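Side-chain contacts in proton-dependent oligopeptide transporter family protein (Xanthomonas campestris, PDB 6EI3), which probably couples the movement of protons to the transport of small peptides across the membrane, as a member of the POT family of the major facilitator superfamily: residues Thr77-Phe82 with Lys118-Ser123; Asp127-Asp130 with Arg136-Val139; Val314-Glu319 with Val386-Gly391. All coordinates share one frame; numbering follows the deposited sequence. Where two conformers were deposited one is given.

Interaction 1 (Thr77-Phe82 with Lys118-Ser123). With 78M ((2S)-2,3-dihydroxypropyl(7Z)-pentadec-7-enoate), chain B.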
loop_
_atom_site.group_PDB
_atom_site.type_symbol
_atom_site.label_atom_id
_atom_site.label_comp_id
_atom_site.label_asym_id
_atom_site.label_seq_id
_atom_site.Cartn_x
_atom_site.Cartn_y
_atom_site.Cartn_z
ATOM N N THR A 77 4.319 -20.253 12.619
ATOM C CA THR A 77 5.676 -20.523 12.106
ATOM C C THR A 77 6.106 -19.493 11.058
ATOM O O THR A 77 7.241 -19.034 11.085
ATOM C CB THR A 77 5.745 -21.964 11.575
ATOM O OG1 THR A 77 5.500 -22.838 12.673
ATOM C CG2 THR A 77 7.096 -22.312 10.932
ATOM N N THR A 78 5.206 -19.152 10.146
ATOM C CA THR A 78 5.468 -18.208 9.065
ATOM C C THR A 78 5.739 -16.818 9.651
ATOM O O THR A 78 6.727 -16.185 9.263
ATOM C CB THR A 78 4.327 -18.261 8.044
ATOM O OG1 THR A 78 4.099 -19.630 7.707
ATOM C CG2 THR A 78 4.644 -17.477 6.766
ATOM N N ILE A 79 4.928 -16.393 10.647
ATOM C CA ILE A 79 5.128 -15.105 11.318
ATOM C C ILE A 79 6.505 -15.063 11.962
ATOM O O ILE A 79 7.227 -14.086 11.772
ATOM C CB ILE A 79 3.993 -14.713 12.334
ATOM C CG1 ILE A 79 2.672 -14.412 11.585
ATOM C CG2 ILE A 79 4.442 -13.454 13.161
ATOM C CD1 ILE A 79 1.370 -14.477 12.470
ATOM N N ILE A 80 6.862 -16.109 12.714
ATOM C CA ILE A 80 8.146 -16.206 13.412
ATOM C C ILE A 80 9.338 -16.064 12.455
ATOM O O ILE A 80 10.233 -15.264 12.722
ATOM C CB ILE A 80 8.221 -17.510 14.278
ATOM C CG1 ILE A 80 7.484 -17.335 15.620
ATOM C CG2 ILE A 80 9.675 -17.982 14.516
ATOM C CD1 ILE A 80 8.151 -16.381 16.707
ATOM N N TRP A 81 9.331 -16.823 11.339
ATOM C CA TRP A 81 10.445 -16.816 10.398
ATOM C C TRP A 81 10.546 -15.527 9.606
ATOM O O TRP A 81 11.652 -15.035 9.428
ATOM C CB TRP A 81 10.431 -18.060 9.502
ATOM C CG TRP A 81 10.965 -19.256 10.236
ATOM C CD1 TRP A 81 10.243 -20.305 10.724
ATOM C CD2 TRP A 81 12.310 -19.437 10.714
ATOM N NE1 TRP A 81 11.069 -21.173 11.403
ATOM C CE2 TRP A 81 12.344 -20.665 11.412
ATOM C CE3 TRP A 81 13.502 -18.692 10.595
ATOM C CZ2 TRP A 81 13.523 -21.175 11.976
ATOM C CZ3 TRP A 81 14.667 -19.194 11.159
ATOM C CH2 TRP A 81 14.674 -20.425 11.835
ATOM N N PHE A 82 9.415 -14.954 9.167
ATOM C CA PHE A 82 9.445 -13.665 8.481
ATOM C C PHE A 82 9.876 -12.564 9.460
ATOM O O PHE A 82 10.617 -11.677 9.061
ATOM C CB PHE A 82 8.091 -13.330 7.851
ATOM C CG PHE A 82 7.923 -13.867 6.450
ATOM C CD1 PHE A 82 8.502 -13.219 5.365
ATOM C CD2 PHE A 82 7.195 -15.022 6.216
ATOM C CE1 PHE A 82 8.331 -13.703 4.064
ATOM C CE2 PHE A 82 7.025 -15.508 4.912
ATOM C CZ PHE A 82 7.596 -14.846 3.843
ATOM N N LYS A 118 2.292 -9.417 6.972
ATOM C CA LYS A 118 1.174 -8.514 6.746
ATOM C C LYS A 118 -0.196 -9.214 6.555
ATOM O O LYS A 118 -1.133 -8.780 7.212
ATOM C CB LYS A 118 1.511 -7.581 5.583
ATOM C CG LYS A 118 0.552 -6.435 5.379
ATOM C CD LYS A 118 1.011 -5.659 4.158
ATOM C CE LYS A 118 1.109 -4.203 4.449
ATOM N NZ LYS A 118 2.295 -3.853 5.237
ATOM N N PRO A 119 -0.401 -10.270 5.731
ATOM C CA PRO A 119 -1.761 -10.832 5.643
ATOM C C PRO A 119 -2.010 -11.879 6.729
ATOM O O PRO A 119 -3.031 -12.550 6.695
ATOM C CB PRO A 119 -1.757 -11.475 4.248
ATOM C CG PRO A 119 -0.350 -11.966 4.089
ATOM C CD PRO A 119 0.535 -10.998 4.840
ATOM N N LEU A 120 -1.048 -12.057 7.656
ATOM C CA LEU A 120 -1.107 -13.124 8.661
ATOM C C LEU A 120 -1.433 -12.698 10.078
ATOM O O LEU A 120 -2.092 -13.456 10.776
ATOM C CB LEU A 120 0.219 -13.929 8.686
ATOM C CG LEU A 120 0.816 -14.398 7.339
ATOM C CD1 LEU A 120 2.110 -15.123 7.565
ATOM C CD2 LEU A 120 -0.181 -15.257 6.534
ATOM N N VAL A 121 -0.951 -11.529 10.501
ATOM C CA VAL A 121 -1.119 -11.033 11.868
ATOM C C VAL A 121 -2.608 -10.945 12.265
ATOM O O VAL A 121 -2.987 -11.511 13.293
ATOM C CB VAL A 121 -0.318 -9.719 12.121
ATOM C CG1 VAL A 121 -0.885 -8.522 11.353
ATOM C CG2 VAL A 121 -0.175 -9.416 13.609
ATOM N N ALA A 122 -3.446 -10.285 11.434
ATOM C CA ALA A 122 -4.869 -10.112 11.712
ATOM C C ALA A 122 -5.638 -11.408 11.701
ATOM O O ALA A 122 -6.435 -11.637 12.599
ATOM C CB ALA A 122 -5.489 -9.112 10.747
ATOM N N SER A 123 -5.380 -12.270 10.710
ATOM C CA SER A 123 -6.021 -13.588 10.565
ATOM C C SER A 123 -5.669 -14.506 11.755
ATOM O O SER A 123 -6.543 -15.202 12.266
ATOM C CB SER A 123 -5.568 -14.233 9.256
ATOM O OG SER A 123 -6.260 -15.457 9.080
HETATM O O21 78M B . 7.171 -22.623 14.819
HETATM C C20 78M B . 8.280 -23.390 14.374
HETATM C C18 78M B . 9.517 -22.531 14.248
HETATM O O19 78M B . 10.498 -23.213 13.457
HETATM C C17 78M B . 10.102 -22.168 15.591
HETATM O O2 78M B . 11.144 -21.203 15.317
HETATM C C1 78M B . 11.697 -20.572 16.360
HETATM O O1 78M B . 11.313 -20.688 17.496
HETATM C C2 78M B . 12.862 -19.727 15.923
HETATM C C3 78M B . 13.458 -18.825 17.004
HETATM C C4 78M B . 12.570 -17.644 17.379
HETATM C C5 78M B . 13.235 -16.638 18.300
HETATM C C6 78M B . 12.263 -15.663 18.956
HETATM C C7 78M B . 12.923 -14.447 19.542
HETATM C C8 78M B . 13.474 -14.300 20.742
HETATM C C9 78M B . 13.608 -15.317 21.846
HETATM C C10 78M B . 14.249 -14.739 23.114
HETATM C C11 78M B . 13.292 -13.946 23.997
HETATM C C12 78M B . 13.969 -12.978 24.958
HETATM C C13 78M B . 13.019 -12.336 25.967
HETATM C C15 78M B . 13.391 -9.797 25.952
HETATM C C14 78M B . 13.575 -11.116 26.697
#
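The indole of Trp-81 carries the bound lipid 78M on one face, where 78M C2 of the acyl tail lies 4.2 Å above the ring plane, displaced toward the rim. At the edge, Trp-81 NE1 gives a hydrogen bond to 78M O19, a glycerol hydroxyl 3.0 Å away, somewhat bent at 151°, while Thr-77 CG2 sits in the plane of the ring. The next hydroxyl of the headgroup, 78M O21, is hydrogen-bonded to Thr-77 OG1 at 2.7 Å, so one turn of helix grips the glycerol twice. Phe-82, on another side of this helix, has Thr-78 O in plane at its ring edge.

Where the two segments meet, Leu-120 does most of the touching. Leu-120 CD1 presses on Thr-78 CG2 at 3.5 Å, the two side chains crossing at about a right angle, and Leu-120 CB lies 3.8 Å from Ile-79 CG1 as those chains run past each other in opposite directions. Thr-78 CG2 is anti to the backbone N, which puts the methyl toward the leucine and lets OG1 turn back to Gly-74 O. Helix 62-95 thus shows the two-sided character of a transmembrane helix in the major facilitator fold: lipid on one side, buried apolar side chains on another.

Interaction 2 (Asp127-Asp130 with Arg136-Val139); sequences DQFD and RAKV
Phe-129 lays its ring against the backbone of Arg-136 and Ala-137, at the loop between helix 121-127 and helix 137-165 of a major facilitator fold. The peptide joining the two residues lies nearly parallel over one ring face, about 17° from it. Ala-137 N is 4.0 Å above the plane of the Phe-129 ring, over its centre, and Arg-136 C lies on the same face but nearer the rim. The phenylalanine reaches this position with CG beside its own backbone N and anti to the carbonyl carbon (chi1 -66°), and with the ring plane set at right angles to the CA-CB-CG plane (chi2 89°). Its backbone is extended.

The CB of Arg-136 lies over the same face, past the CD2-CE2 edge, 3.9 Å from Phe-129 CE2, the two side chains crossing at about a right angle. Beyond CG, which is anti to the backbone N, the arginine chain bends at chi2 and chi3 and takes the guanidinium away from the ring. The arginine is exposed and poorly ordered, and the position of its charged end is soft.

Around the loop, Phe-129 also rests on Pro-1 and Ile-4, which places the N-terminal end of the chain beside this turn. Gln-128 accepts hydrogen bonds from Val-194 N and Gln-3 NE2 at its OE1, and Phe-129 O takes one from Lys-134 NZ. On the face that carries the peptide, toward the CD1-CE1 edge, Phe-129 CE1 stands 3.8 Å from both CA and CB of Ala-137.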
loop_
_atom_site.group_PDB
_atom_site.type_symbol
_atom_site.label_atom_id
_atom_site.label_comp_id
_atom_site.label_asym_id
_atom_site.label_seq_id
_atom_site.Cartn_x
_atom_site.Cartn_y
_atom_site.Cartn_z
ATOM N N ASP A 127 -8.183 -16.195 14.828
ATOM C CA ASP A 127 -8.063 -17.631 15.171
ATOM C C ASP A 127 -8.049 -17.872 16.685
ATOM O O ASP A 127 -8.388 -18.958 17.113
ATOM C CB ASP A 127 -6.743 -18.220 14.609
ATOM C CG ASP A 127 -6.681 -18.413 13.106
ATOM O OD1 ASP A 127 -7.727 -18.243 12.438
ATOM O OD2 ASP A 127 -5.576 -18.727 12.592
ATOM N N GLN A 128 -7.615 -16.885 17.486
ATOM C CA GLN A 128 -7.517 -17.033 18.942
ATOM C C GLN A 128 -8.863 -17.076 19.650
ATOM O O GLN A 128 -8.917 -17.498 20.802
ATOM C CB GLN A 128 -6.606 -15.961 19.555
ATOM C CG GLN A 128 -5.211 -15.880 18.900
ATOM C CD GLN A 128 -4.564 -17.236 18.753
ATOM O OE1 GLN A 128 -4.434 -17.989 19.718
ATOM N NE2 GLN A 128 -4.204 -17.603 17.522
ATOM N N PHE A 129 -9.945 -16.660 18.954
ATOM C CA PHE A 129 -11.323 -16.658 19.464
ATOM C C PHE A 129 -12.051 -17.920 19.002
ATOM O O PHE A 129 -11.989 -18.255 17.816
ATOM C CB PHE A 129 -12.080 -15.412 18.943
ATOM C CG PHE A 129 -11.541 -14.107 19.473
ATOM C CD1 PHE A 129 -10.517 -13.436 18.809
ATOM C CD2 PHE A 129 -12.053 -13.546 20.640
ATOM C CE1 PHE A 129 -10.013 -12.233 19.301
ATOM C CE2 PHE A 129 -11.549 -12.336 21.133
ATOM C CZ PHE A 129 -10.529 -11.690 20.459
ATOM N N ASP A 130 -12.783 -18.595 19.912
ATOM C CA ASP A 130 -13.562 -19.780 19.519
ATOM C C ASP A 130 -14.620 -19.388 18.469
ATOM O O ASP A 130 -15.043 -18.235 18.448
ATOM C CB ASP A 130 -14.149 -20.527 20.727
ATOM C CG ASP A 130 -15.202 -19.772 21.513
ATOM O OD1 ASP A 130 -16.378 -19.788 21.092
ATOM O OD2 ASP A 130 -14.866 -19.236 22.595
ATOM N N ARG A 136 -16.254 -11.046 18.708
ATOM C CA ARG A 136 -15.477 -10.404 19.774
ATOM C C ARG A 136 -14.099 -9.901 19.284
ATOM O O ARG A 136 -13.499 -9.042 19.930
ATOM C CB ARG A 136 -15.342 -11.362 20.969
ATOM C CG ARG A 136 -15.115 -10.672 22.305
ATOM C CD ARG A 136 -15.802 -11.398 23.447
ATOM N NE ARG A 136 -17.245 -11.149 23.473
ATOM C CZ ARG A 136 -17.822 -10.114 24.079
ATOM N NH1 ARG A 136 -17.083 -9.206 24.708
ATOM N NH2 ARG A 136 -19.141 -9.973 24.053
ATOM N N ALA A 137 -13.634 -10.389 18.115
ATOM C CA ALA A 137 -12.379 -9.938 17.503
ATOM C C ALA A 137 -12.471 -8.472 17.056
ATOM O O ALA A 137 -11.437 -7.831 16.920
ATOM C CB ALA A 137 -11.995 -10.832 16.336
ATOM N N LYS A 138 -13.708 -7.939 16.877
ATOM C CA LYS A 138 -14.019 -6.547 16.493
ATOM C C LYS A 138 -13.341 -5.548 17.449
ATOM O O LYS A 138 -12.804 -4.543 16.994
ATOM C CB LYS A 138 -15.559 -6.326 16.498
ATOM C CG LYS A 138 -16.039 -4.933 16.072
ATOM C CD LYS A 138 -16.237 -4.807 14.554
ATOM C CE LYS A 138 -16.573 -3.399 14.111
ATOM N NZ LYS A 138 -15.393 -2.492 14.171
ATOM N N VAL A 139 -13.377 -5.837 18.760
ATOM C CA VAL A 139 -12.774 -5.053 19.850
ATOM C C VAL A 139 -11.240 -4.981 19.646
ATOM O O VAL A 139 -10.630 -3.929 19.858
ATOM C CB VAL A 139 -13.155 -5.683 21.222
ATOM C CG1 VAL A 139 -12.336 -5.089 22.371
ATOM C CG2 VAL A 139 -14.658 -5.552 21.494
#

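Interaction 3 (Val314-Glu319 with Val386-Gly391); sequences VLQGRE and VAMDGG
Met-388 bridges to the far helix with the last two atoms of its side chain. Met-388 CE, the methyl, comes 3.6 Å from Gln-316 O and equally close to Glu-319 CB, while Met-388 SD lies 3.9 Å from Gln-316 CG, the methionine and glutamine chains meeting at a slant. The bend at chi3 (74°) is what swings CE off the line of the chain and onto the carbonyl oxygen. Gln-316 O also accepts a hydrogen bond from Glu-319 N at 3.0 Å, so the methyl meets an already occupied acceptor.

In the major facilitator fold of this protein, the contact joins segment 314-319, on helix 312-317, to the C-terminal turn of helix 363-389. The latter finishes in a Schellman motif: Gly-391, with positive phi (85°), is the C-prime residue, Gly-391 N bonds to Met-388 O at 3.1 Å, and Glu-392 N reaches Ala-387 O.

The glutamine is extended beyond CG and carries its amide past the sulfur to partners on other parts of the chain. Buried there, NE2 donates to Val-381 O and Gln-385 OE1, and OE1 accepts from Gln-399 NE2; these three hydrogen bonds fix the rotation of the amide. Glu-319 touches only through CB, its bent chain taking the carboxylate outward to a long salt bridge with Arg-318 in which the oxygen lies well out of the guanidinium plane. Asp-389 OD2 is hydrogen-bonded with Ser-470 OG and OD1 with Gln-385 NE2, while Val-386 and Ala-387 each touch a bound 78M molecule.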
loop_
_atom_site.group_PDB
_atom_site.type_symbol
_atom_site.label_atom_id
_atom_site.label_comp_id
_atom_site.label_asym_id
_atom_site.label_seq_id
_atom_site.Cartn_x
_atom_site.Cartn_y
_atom_site.Cartn_z
ATOM N N VAL A 314 8.609 15.071 1.807
ATOM C CA VAL A 314 9.729 15.249 2.753
ATOM C C VAL A 314 10.806 16.111 2.107
ATOM O O VAL A 314 11.303 17.053 2.738
ATOM C CB VAL A 314 10.296 13.906 3.303
ATOM C CG1 VAL A 314 11.612 14.126 4.039
ATOM C CG2 VAL A 314 9.283 13.212 4.214
ATOM N N LEU A 315 11.144 15.803 0.837
ATOM C CA LEU A 315 12.157 16.527 0.064
ATOM C C LEU A 315 11.765 17.986 -0.104
ATOM O O LEU A 315 12.630 18.847 -0.093
ATOM C CB LEU A 315 12.384 15.856 -1.298
ATOM C CG LEU A 315 13.038 14.471 -1.235
ATOM C CD1 LEU A 315 12.926 13.735 -2.568
ATOM C CD2 LEU A 315 14.504 14.540 -0.694
ATOM N N GLN A 316 10.464 18.265 -0.260
ATOM C CA GLN A 316 9.952 19.632 -0.324
ATOM C C GLN A 316 10.118 20.277 1.058
ATOM O O GLN A 316 10.664 21.368 1.155
ATOM C CB GLN A 316 8.462 19.669 -0.737
ATOM C CG GLN A 316 7.921 21.099 -0.790
ATOM C CD GLN A 316 6.459 21.181 -1.126
ATOM O OE1 GLN A 316 5.599 20.818 -0.333
ATOM N NE2 GLN A 316 6.151 21.748 -2.270
ATOM N N GLY A 317 9.646 19.590 2.099
ATOM C CA GLY A 317 9.696 20.062 3.483
ATOM C C GLY A 317 11.061 20.553 3.936
ATOM O O GLY A 317 11.164 21.572 4.620
ATOM N N ARG A 318 12.125 19.847 3.518
ATOM C CA ARG A 318 13.526 20.153 3.851
ATOM C C ARG A 318 13.955 21.550 3.411
ATOM O O ARG A 318 14.831 22.125 4.040
ATOM C CB ARG A 318 14.461 19.113 3.211
ATOM C CG ARG A 318 14.407 17.729 3.879
ATOM C CD ARG A 318 15.473 16.809 3.290
ATOM N NE ARG A 318 16.832 17.224 3.667
ATOM C CZ ARG A 318 17.747 17.681 2.816
ATOM N NH1 ARG A 318 17.479 17.762 1.518
ATOM N NH2 ARG A 318 18.946 18.028 3.252
ATOM N N GLU A 319 13.360 22.082 2.330
ATOM C CA GLU A 319 13.686 23.409 1.803
ATOM C C GLU A 319 12.764 24.508 2.352
ATOM O O GLU A 319 12.886 25.655 1.959
ATOM C CB GLU A 319 13.667 23.399 0.260
ATOM C CG GLU A 319 14.555 22.335 -0.377
ATOM C CD GLU A 319 16.035 22.365 -0.039
ATOM O OE1 GLU A 319 16.636 23.466 -0.065
ATOM O OE2 GLU A 319 16.601 21.280 0.230
ATOM N N VAL A 386 5.750 26.210 -6.425
ATOM C CA VAL A 386 5.852 27.361 -7.350
ATOM C C VAL A 386 6.217 28.641 -6.567
ATOM O O VAL A 386 7.022 29.425 -7.058
ATOM C CB VAL A 386 4.589 27.522 -8.248
ATOM C CG1 VAL A 386 4.593 28.849 -9.003
ATOM C CG2 VAL A 386 4.455 26.359 -9.224
ATOM N N ALA A 387 5.658 28.820 -5.344
ATOM C CA ALA A 387 5.980 29.962 -4.478
ATOM C C ALA A 387 7.445 29.856 -4.039
ATOM O O ALA A 387 8.172 30.838 -4.133
ATOM C CB ALA A 387 5.057 29.999 -3.265
ATOM N N MET A 388 7.900 28.644 -3.689
ATOM C CA MET A 388 9.290 28.362 -3.287
ATOM C C MET A 388 10.258 28.619 -4.456
ATOM O O MET A 388 11.272 29.292 -4.268
ATOM C CB MET A 388 9.440 26.912 -2.778
ATOM C CG MET A 388 8.939 26.684 -1.346
ATOM S SD MET A 388 8.669 24.918 -0.954
ATOM C CE MET A 388 10.322 24.360 -0.808
ATOM N N ASP A 389 9.925 28.118 -5.665
ATOM C CA ASP A 389 10.744 28.290 -6.866
ATOM C C ASP A 389 10.932 29.774 -7.251
ATOM O O ASP A 389 11.983 30.134 -7.773
ATOM C CB ASP A 389 10.185 27.458 -8.042
ATOM C CG ASP A 389 10.157 25.945 -7.812
ATOM O OD1 ASP A 389 10.976 25.443 -7.008
ATOM O OD2 ASP A 389 9.333 25.265 -8.454
ATOM N N GLY A 390 9.926 30.603 -6.964
ATOM C CA GLY A 390 9.931 32.041 -7.234
ATOM C C GLY A 390 10.635 32.894 -6.183
ATOM O O GLY A 390 10.520 34.121 -6.202
ATOM N N GLY A 391 11.349 32.244 -5.271
ATOM C CA GLY A 391 12.109 32.898 -4.212
ATOM C C GLY A 391 11.347 33.250 -2.951
ATOM O O GLY A 391 11.919 33.861 -2.042
#

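Overall arrangement
Interactions 1 and 2 are neighbours in the chain: residues 118-123 run almost directly into 127-130, and their centres are 17 Å apart on the same side of the chain's centre, though they share no other touch. Both fall in the first part of the POT family sequence. Interaction 3 belongs to the later part and sits on the opposite side of the chain's centre, its centre about 41 Å from that of interaction 1 and 48 Å from that of interaction 2. Both ends meet bound 78M: interaction 1 hydrogen-bonds one through Thr-77 and Trp-81, while Val-386 and Ala-387 of interaction 3 touch others, the side chain of Met-388 lying about 8 Å from a bound 78M.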